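Local coordinates for putative deoxyribonuclease yjjV (Escherichia coli, PDB 1ZZM), which probably hydrolyses ester bonds as a metal-dependent hydrolase of the TatD family, and carries divalent metal ions in the active site of a TIM-barrel-type fold, at residues P39-E42 with A43-A47; A245-L248 with L249-Y253; L132-R135 with R136-D139. One frame throughout, in Å; residues are numbered along the deposited sequence.

Contact 1. Residues P39-E42 with A43-A47; sequences PATE and AENFA
The Phe46 ring meets Ala40 at its edge: the Ala40 methyl carbon CB sits near the ring plane, 3.9 Å from CD1. One face is covered from within its own segment, where Ala43 CA stands 3.4 Å above the plane over the ring centre. The Glu42 carbonyl oxygen comes in obliquely, 3.4 Å from Phe46 CD1. Phe46 CG lies beside its own backbone N (chi1 -69°), which turns the ring back over the chain that leads into helix 46-55. Leu81 of helix 75-87 and Leu63 of strand 59-63 also pack on this ring.

Glu42 O accepts a hydrogen bond from Asn45 N at 2.9 Å, which closes the turn between the two residues. The donor stands above the carbonyl plane, 44° out of it, not on a lone pair. The Asn45 amide crosses the Glu42 side chain at an angle, with ND2 3.7 Å from Glu42 CG. The same ND2 lies 3.0 Å from Thr41 OG1. Thr41 belongs to the pocket that holds the bound glycol and lies close to the zinc ligand His11.

The Glu42 and Glu44 side chains run side by side, their carboxylates 52° apart in plane. A water accepts the backbone N-H of Glu44 and donates to Glu42 OE1, tying the Glu42 carboxylate to the start of 43-47. The two OE1 atoms come within 3.6 Å of each other. Such closeness of like charges would be costly, but the salt bridge from Glu42 OE2 to Lys72 probably offsets it and keeps Glu42 ionised.

Contact 2. Residues A245-L248 with L249-Y253; sequences AQAL and LNNTY
Gln246 and Asn250 cross at an angle, one helical turn apart, with their amide planes 34° from each other. Gln246 starts away from 249-253, and the bend at chi2 (58°) brings its amide back to Asn250. Its NE2 then donates to Asn250 OD1 at 2.6 Å. The bond is short and bent at the hydrogen. The donor also stands above the carbonyl plane of Asn250, not on a lone pair. Gln246 CG lies obliquely to the Asn250 amide, 3.7 Å from ND2. Both residues are on the exposed side of the helix.

Thr252 behaves differently. Its OG1 is beside its own backbone N (chi1 -57°), and from there the hydroxyl donates back to Leu248 O at 2.7 Å. Thr252 N bonds to the same oxygen, so one carbonyl accepts two donors. They approach from opposite faces of its plane. The Thr252 side chain lies against Ile6 of strand 5-7 and Leu203 of strand 202-204.

Leu249 lays CG 3.6 Å from Ala245 O and turns its side chain to Ile6. Leu248 packs instead on Phe230 and Leu233 of helix 226-236, and on Leu202. The Asn251 amide is held outside the segments, where ND2 donates to Leu199 O and Leu202 O.

The backbone bonds from Leu249 to Ala245 and from Asn250 to Gln246 are the i to i+4 bonds of an alpha helix. This is the C-terminal helix 241-256, an amphipathic helix that packs on strands 5-7 and 202-204, the first and last strands of the TIM-barrel-type fold.

Contact 3. Residues L132-R135 with R136-D139; sequences LHSR and RTHD. With ZN (zinc ion), chain C.
Strand 130-135 and helix 138-148 are joined here by the strand-to-helix link of a beta-alpha-beta unit (130-135, 138-148, 154-156), at the C-terminal ends of the parallel strands, where the metal site of this family lies. Ser134 and Thr137 meet here hydroxyl to hydroxyl, OG to OG1 at 2.8 Å, and either could be the donor; the position of Ser134 OG is less sure. Thr137 OG1 is held between its own backbone N and carbonyl carbon (chi1 51°), which turns it back to the strand. It also takes a weak bond from Arg135 N at 3.2 Å.

Thr137 stands at the N-cap position of helix 138-148, though its side chain makes no capping bond. The His138 ring points its edge at the strand, and Ser134 CB lies in the ring plane, 3.3 Å from CD2. A water, also in that plane, links His138 NE2 to Ser134 O. The ring further stacks on Phe159. Arg136 has a left-handed backbone (phi 66°), which helps turn the chain from strand to helix.

One residue before Ser134, His133 binds the zinc ion through ND1 at 2.0 Å. Glu97 and His157 are the other protein ligands of this zinc, and two waters complete the coordination, their oxygens bound to the metal. Asp101 accepts a hydrogen bond from His133 NE2 and also pairs with Arg135 NH1.

Asp101 is thus placed as a second-shell residue. Its bond to NE2 probably helps fix the rotation of the His133 ring and could strengthen ND1 as a donor to the zinc, an effect that its pairing with Arg135 may temper.

Overall arrangement
Contacts 1 and 3 each join the end of a strand to the start of the helix that follows, and both lie near the metal site: contact 3 supplies a zinc ligand, while contact 1 places Thr41 in the pocket occupied by a glycol molecule, probably from the crystallisation liquor. Contact 2 lies within one helix, across the centre of the chain from contact 1. Contacts 1 and 2 are largely buried, contact 3 only partly. Their chemistry follows their place. Acidic side chains, a backbone turn and a ring mark contact 1. Amide and hydroxyl bonds along a helix mark contact 2. Hydroxyls, an imidazole and a metal mark contact 3. No two of them touch.

Contact 1. Residues P39-E42 with A43-A47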
loop_
_atom_site.group_PDB
_atom_site.type_symbol
_atom_site.label_atom_id
_atom_site.label_comp_id
_atom_site.label_asym_id
_atom_site.label_seq_id
_atom_site.Cartn_x
_atom_site.Cartn_y
_atom_site.Cartn_z
ATOM N N PRO A 39 0.023 2.655 -6.412
ATOM C CA PRO A 39 1.300 3.292 -6.085
ATOM C C PRO A 39 2.326 3.049 -7.183
ATOM O O PRO A 39 2.444 1.919 -7.691
ATOM C CB PRO A 39 1.678 2.644 -4.763
ATOM C CG PRO A 39 1.082 1.280 -4.837
ATOM C CD PRO A 39 -0.138 1.364 -5.722
ATOM N N ALA A 40 3.067 4.084 -7.573
ATOM C CA ALA A 40 4.060 3.883 -8.647
ATOM C C ALA A 40 5.289 3.174 -8.097
ATOM O O ALA A 40 5.455 3.066 -6.876
ATOM C CB ALA A 40 4.459 5.194 -9.249
ATOM N N THR A 41 6.149 2.704 -9.007
ATOM C CA THR A 41 7.381 2.000 -8.643
ATOM C C THR A 41 8.647 2.712 -9.083
ATOM O O THR A 41 9.726 2.486 -8.529
ATOM C CB THR A 41 7.412 0.606 -9.282
ATOM O OG1 THR A 41 7.241 0.742 -10.712
ATOM C CG2 THR A 41 6.265 -0.293 -8.681
ATOM N N GLU A 42 8.518 3.587 -10.072
ATOM C CA GLU A 42 9.677 4.283 -10.617
ATOM C C GLU A 42 9.226 5.420 -11.495
ATOM O O GLU A 42 8.119 5.383 -12.025
ATOM C CB GLU A 42 10.550 3.321 -11.446
ATOM C CG GLU A 42 9.870 2.807 -12.729
ATOM C CD GLU A 42 10.815 1.933 -13.566
ATOM O OE1 GLU A 42 11.805 2.462 -14.125
ATOM O OE2 GLU A 42 10.574 0.716 -13.633
ATOM N N ALA A 43 10.116 6.391 -11.699
ATOM C CA ALA A 43 9.783 7.607 -12.450
ATOM C C ALA A 43 9.289 7.335 -13.861
ATOM O O ALA A 43 8.440 8.040 -14.355
ATOM C CB ALA A 43 11.011 8.555 -12.488
ATOM N N GLU A 44 9.822 6.307 -14.502
ATOM C CA GLU A 44 9.385 6.003 -15.848
ATOM C C GLU A 44 7.901 5.613 -15.900
ATOM O O GLU A 44 7.280 5.730 -16.954
ATOM C CB GLU A 44 10.251 4.894 -16.438
ATOM C CG GLU A 44 9.710 4.328 -17.716
ATOM C CD GLU A 44 10.661 3.329 -18.344
ATOM O OE1 GLU A 44 11.034 2.347 -17.659
ATOM O OE2 GLU A 44 11.032 3.532 -19.520
ATOM N N ASN A 45 7.335 5.169 -14.772
ATOM C CA ASN A 45 5.913 4.809 -14.718
ATOM C C ASN A 45 5.016 5.936 -14.161
ATOM O O ASN A 45 3.799 5.737 -14.052
ATOM C CB ASN A 45 5.696 3.554 -13.856
ATOM C CG ASN A 45 6.380 2.348 -14.425
ATOM O OD1 ASN A 45 6.726 2.356 -15.594
ATOM N ND2 ASN A 45 6.578 1.294 -13.614
ATOM N N PHE A 46 5.577 7.096 -13.810
ATOM C CA PHE A 46 4.716 8.178 -13.272
ATOM C C PHE A 46 3.585 8.599 -14.222
ATOM O O PHE A 46 2.432 8.774 -13.810
ATOM C CB PHE A 46 5.530 9.433 -12.903
ATOM C CG PHE A 46 6.441 9.248 -11.715
ATOM C CD1 PHE A 46 6.409 8.068 -10.957
ATOM C CD2 PHE A 46 7.318 10.263 -11.340
ATOM C CE1 PHE A 46 7.239 7.911 -9.846
ATOM C CE2 PHE A 46 8.160 10.113 -10.220
ATOM C CZ PHE A 46 8.114 8.930 -9.477
ATOM N N ALA A 47 3.911 8.761 -15.497
ATOM C CA ALA A 47 2.910 9.164 -16.464
ATOM C C ALA A 47 1.748 8.195 -16.564
ATOM O O ALA A 47 0.612 8.618 -16.560
ATOM C CB ALA A 47 3.550 9.344 -17.852
HETATM O O HOH W 1 12.390 5.091 -13.858
#

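Contact 2. Residues A245-L248 with L249-Y253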
loop_
_atom_site.group_PDB
_atom_site.type_symbol
_atom_site.label_atom_id
_atom_site.label_comp_id
_atom_site.label_asym_id
_atom_site.label_seq_id
_atom_site.Cartn_x
_atom_site.Cartn_y
_atom_site.Cartn_z
ATOM N N ALA A 245 -15.982 -3.751 8.016
ATOM C CA ALA A 245 -16.009 -3.140 6.687
ATOM C C ALA A 245 -16.051 -1.624 6.805
ATOM O O ALA A 245 -15.338 -0.918 6.089
ATOM C CB ALA A 245 -17.211 -3.631 5.914
ATOM N N GLN A 246 -16.898 -1.105 7.698
ATOM C CA GLN A 246 -16.998 0.343 7.861
ATOM C C GLN A 246 -15.708 0.941 8.412
ATOM O O GLN A 246 -15.322 2.049 8.042
ATOM C CB GLN A 246 -18.145 0.745 8.801
ATOM C CG GLN A 246 -18.315 2.261 8.851
ATOM C CD GLN A 246 -18.575 2.847 7.459
ATOM O OE1 GLN A 246 -19.595 2.549 6.815
ATOM N NE2 GLN A 246 -17.641 3.667 6.977
ATOM N N ALA A 247 -15.029 0.213 9.281
ATOM C CA ALA A 247 -13.791 0.739 9.835
ATOM C C ALA A 247 -12.707 0.864 8.751
ATOM O O ALA A 247 -12.007 1.881 8.657
ATOM C CB ALA A 247 -13.319 -0.144 10.942
ATOM N N LEU A 248 -12.561 -0.174 7.935
ATOM C CA LEU A 248 -11.557 -0.138 6.882
ATOM C C LEU A 248 -11.833 1.060 5.979
ATOM O O LEU A 248 -10.898 1.769 5.605
ATOM C CB LEU A 248 -11.580 -1.433 6.072
ATOM C CG LEU A 248 -11.204 -2.684 6.871
ATOM C CD1 LEU A 248 -11.645 -3.897 6.108
ATOM C CD2 LEU A 248 -9.679 -2.694 7.165
ATOM N N LEU A 249 -13.104 1.304 5.638
ATOM C CA LEU A 249 -13.423 2.452 4.792
ATOM C C LEU A 249 -13.080 3.742 5.508
ATOM O O LEU A 249 -12.455 4.611 4.924
ATOM C CB LEU A 249 -14.910 2.476 4.358
ATOM C CG LEU A 249 -15.368 1.395 3.363
ATOM C CD1 LEU A 249 -16.870 1.475 3.180
ATOM C CD2 LEU A 249 -14.661 1.559 1.997
ATOM N N ASN A 250 -13.459 3.866 6.776
ATOM C CA ASN A 250 -13.163 5.109 7.518
ATOM C C ASN A 250 -11.656 5.376 7.688
ATOM O O ASN A 250 -11.199 6.513 7.592
ATOM C CB ASN A 250 -13.803 5.072 8.911
ATOM C CG ASN A 250 -15.321 5.143 8.861
ATOM O OD1 ASN A 250 -15.916 5.410 7.811
ATOM N ND2 ASN A 250 -15.955 4.911 10.007
ATOM N N ASN A 251 -10.917 4.313 7.957
ATOM C CA ASN A 251 -9.473 4.370 8.141
ATOM C C ASN A 251 -8.801 4.872 6.864
ATOM O O ASN A 251 -7.893 5.731 6.910
ATOM C CB ASN A 251 -8.947 2.966 8.481
ATOM C CG ASN A 251 -9.434 2.467 9.842
ATOM O OD1 ASN A 251 -10.035 3.219 10.625
ATOM N ND2 ASN A 251 -9.159 1.206 10.140
ATOM N N THR A 252 -9.242 4.321 5.732
ATOM C CA THR A 252 -8.725 4.689 4.419
ATOM C C THR A 252 -9.005 6.181 4.155
ATOM O O THR A 252 -8.157 6.918 3.671
ATOM C CB THR A 252 -9.384 3.798 3.342
ATOM O OG1 THR A 252 -9.129 2.421 3.656
ATOM C CG2 THR A 252 -8.844 4.132 1.924
ATOM N N TYR A 253 -10.203 6.618 4.510
ATOM C CA TYR A 253 -10.611 8.015 4.337
ATOM C C TYR A 253 -9.755 8.921 5.228
ATOM O O TYR A 253 -9.286 9.986 4.800
ATOM C CB TYR A 253 -12.103 8.120 4.724
ATOM C CG TYR A 253 -12.694 9.496 4.578
ATOM C CD1 TYR A 253 -13.438 9.828 3.450
ATOM C CD2 TYR A 253 -12.497 10.471 5.557
ATOM C CE1 TYR A 253 -13.978 11.098 3.286
ATOM C CE2 TYR A 253 -13.032 11.765 5.406
ATOM C CZ TYR A 253 -13.771 12.063 4.259
ATOM O OH TYR A 253 -14.282 13.326 4.049
#

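Contact 3. Residues L132-R135 with R136-D139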
loop_
_atom_site.group_PDB
_atom_site.type_symbol
_atom_site.label_atom_id
_atom_site.label_comp_id
_atom_site.label_asym_id
_atom_site.label_seq_id
_atom_site.Cartn_x
_atom_site.Cartn_y
_atom_site.Cartn_z
ATOM N N LEU A 132 4.212 2.603 2.318
ATOM C CA LEU A 132 5.477 1.962 2.572
ATOM C C LEU A 132 5.548 0.465 2.356
ATOM O O LEU A 132 4.630 -0.283 2.712
ATOM C CB LEU A 132 5.895 2.263 4.020
ATOM C CG LEU A 132 6.059 3.724 4.415
ATOM C CD1 LEU A 132 5.927 3.845 5.960
ATOM C CD2 LEU A 132 7.421 4.245 3.914
ATOM N N HIS A 133 6.694 0.074 1.800
ATOM C CA HIS A 133 7.064 -1.316 1.535
ATOM C C HIS A 133 8.140 -1.633 2.565
ATOM O O HIS A 133 9.056 -0.828 2.795
ATOM C CB HIS A 133 7.680 -1.429 0.135
ATOM C CG HIS A 133 8.150 -2.812 -0.231
ATOM N ND1 HIS A 133 7.346 -3.732 -0.860
ATOM C CD2 HIS A 133 9.363 -3.398 -0.109
ATOM C CE1 HIS A 133 8.039 -4.828 -1.124
ATOM N NE2 HIS A 133 9.270 -4.650 -0.672
ATOM N N SER A 134 8.036 -2.801 3.190
ATOM C CA SER A 134 9.025 -3.197 4.184
ATOM C C SER A 134 9.124 -4.710 4.158
ATOM O O SER A 134 8.146 -5.416 4.406
ATOM C CB SER A 134 8.618 -2.741 5.587
ATOM O OG SER A 134 9.695 -2.971 6.523
ATOM N N ARG A 135 10.304 -5.214 3.846
ATOM C CA ARG A 135 10.455 -6.652 3.805
ATOM C C ARG A 135 11.755 -6.952 4.552
ATOM O O ARG A 135 12.865 -6.682 4.039
ATOM C CB ARG A 135 10.525 -7.091 2.352
ATOM C CG ARG A 135 10.836 -8.564 2.188
ATOM C CD ARG A 135 11.379 -8.769 0.797
ATOM N NE ARG A 135 10.702 -9.838 0.095
ATOM C CZ ARG A 135 10.602 -9.882 -1.223
ATOM N NH1 ARG A 135 11.140 -8.907 -1.957
ATOM N NH2 ARG A 135 9.963 -10.890 -1.795
ATOM N N ARG A 136 11.601 -7.501 5.757
ATOM C CA ARG A 136 12.727 -7.838 6.621
ATOM C C ARG A 136 13.460 -6.589 7.087
ATOM O O ARG A 136 14.624 -6.658 7.481
ATOM C CB ARG A 136 13.709 -8.749 5.874
ATOM C CG ARG A 136 13.184 -10.162 5.649
ATOM C CD ARG A 136 14.178 -11.005 4.833
ATOM N NE ARG A 136 13.800 -12.418 4.819
ATOM C CZ ARG A 136 13.729 -13.177 3.723
ATOM N NH1 ARG A 136 14.011 -12.667 2.523
ATOM N NH2 ARG A 136 13.373 -14.456 3.830
ATOM N N THR A 137 12.765 -5.453 7.071
ATOM C CA THR A 137 13.339 -4.151 7.426
ATOM C C THR A 137 12.428 -3.381 8.388
ATOM O O THR A 137 12.544 -2.154 8.511
ATOM C CB THR A 137 13.486 -3.289 6.139
ATOM O OG1 THR A 137 12.232 -3.274 5.445
ATOM C CG2 THR A 137 14.522 -3.899 5.206
ATOM N N HIS A 138 11.539 -4.077 9.095
ATOM C CA HIS A 138 10.608 -3.327 9.971
ATOM C C HIS A 138 11.244 -2.454 11.056
ATOM O O HIS A 138 10.806 -1.319 11.279
ATOM C CB HIS A 138 9.605 -4.282 10.619
ATOM C CG HIS A 138 8.668 -4.907 9.632
ATOM N ND1 HIS A 138 8.087 -6.144 9.830
ATOM C CD2 HIS A 138 8.271 -4.495 8.404
ATOM C CE1 HIS A 138 7.378 -6.470 8.761
ATOM N NE2 HIS A 138 7.475 -5.488 7.881
ATOM N N ASP A 139 12.254 -2.986 11.741
ATOM C CA ASP A 139 12.920 -2.251 12.803
ATOM C C ASP A 139 13.603 -0.991 12.258
ATOM O O ASP A 139 13.442 0.089 12.802
ATOM C CB ASP A 139 13.949 -3.155 13.496
ATOM C CG ASP A 139 13.307 -4.355 14.188
ATOM O OD1 ASP A 139 12.065 -4.399 14.377
ATOM O OD2 ASP A 139 14.059 -5.279 14.551
HETATM ZN ZN ZN C . 5.439 -3.618 -1.569
HETATM O O HOH W 2 6.203 -7.397 5.750
HETATM O O HOH W 3 5.034 -3.880 -3.549
HETATM O O HOH W 4 5.305 -6.040 -1.527
#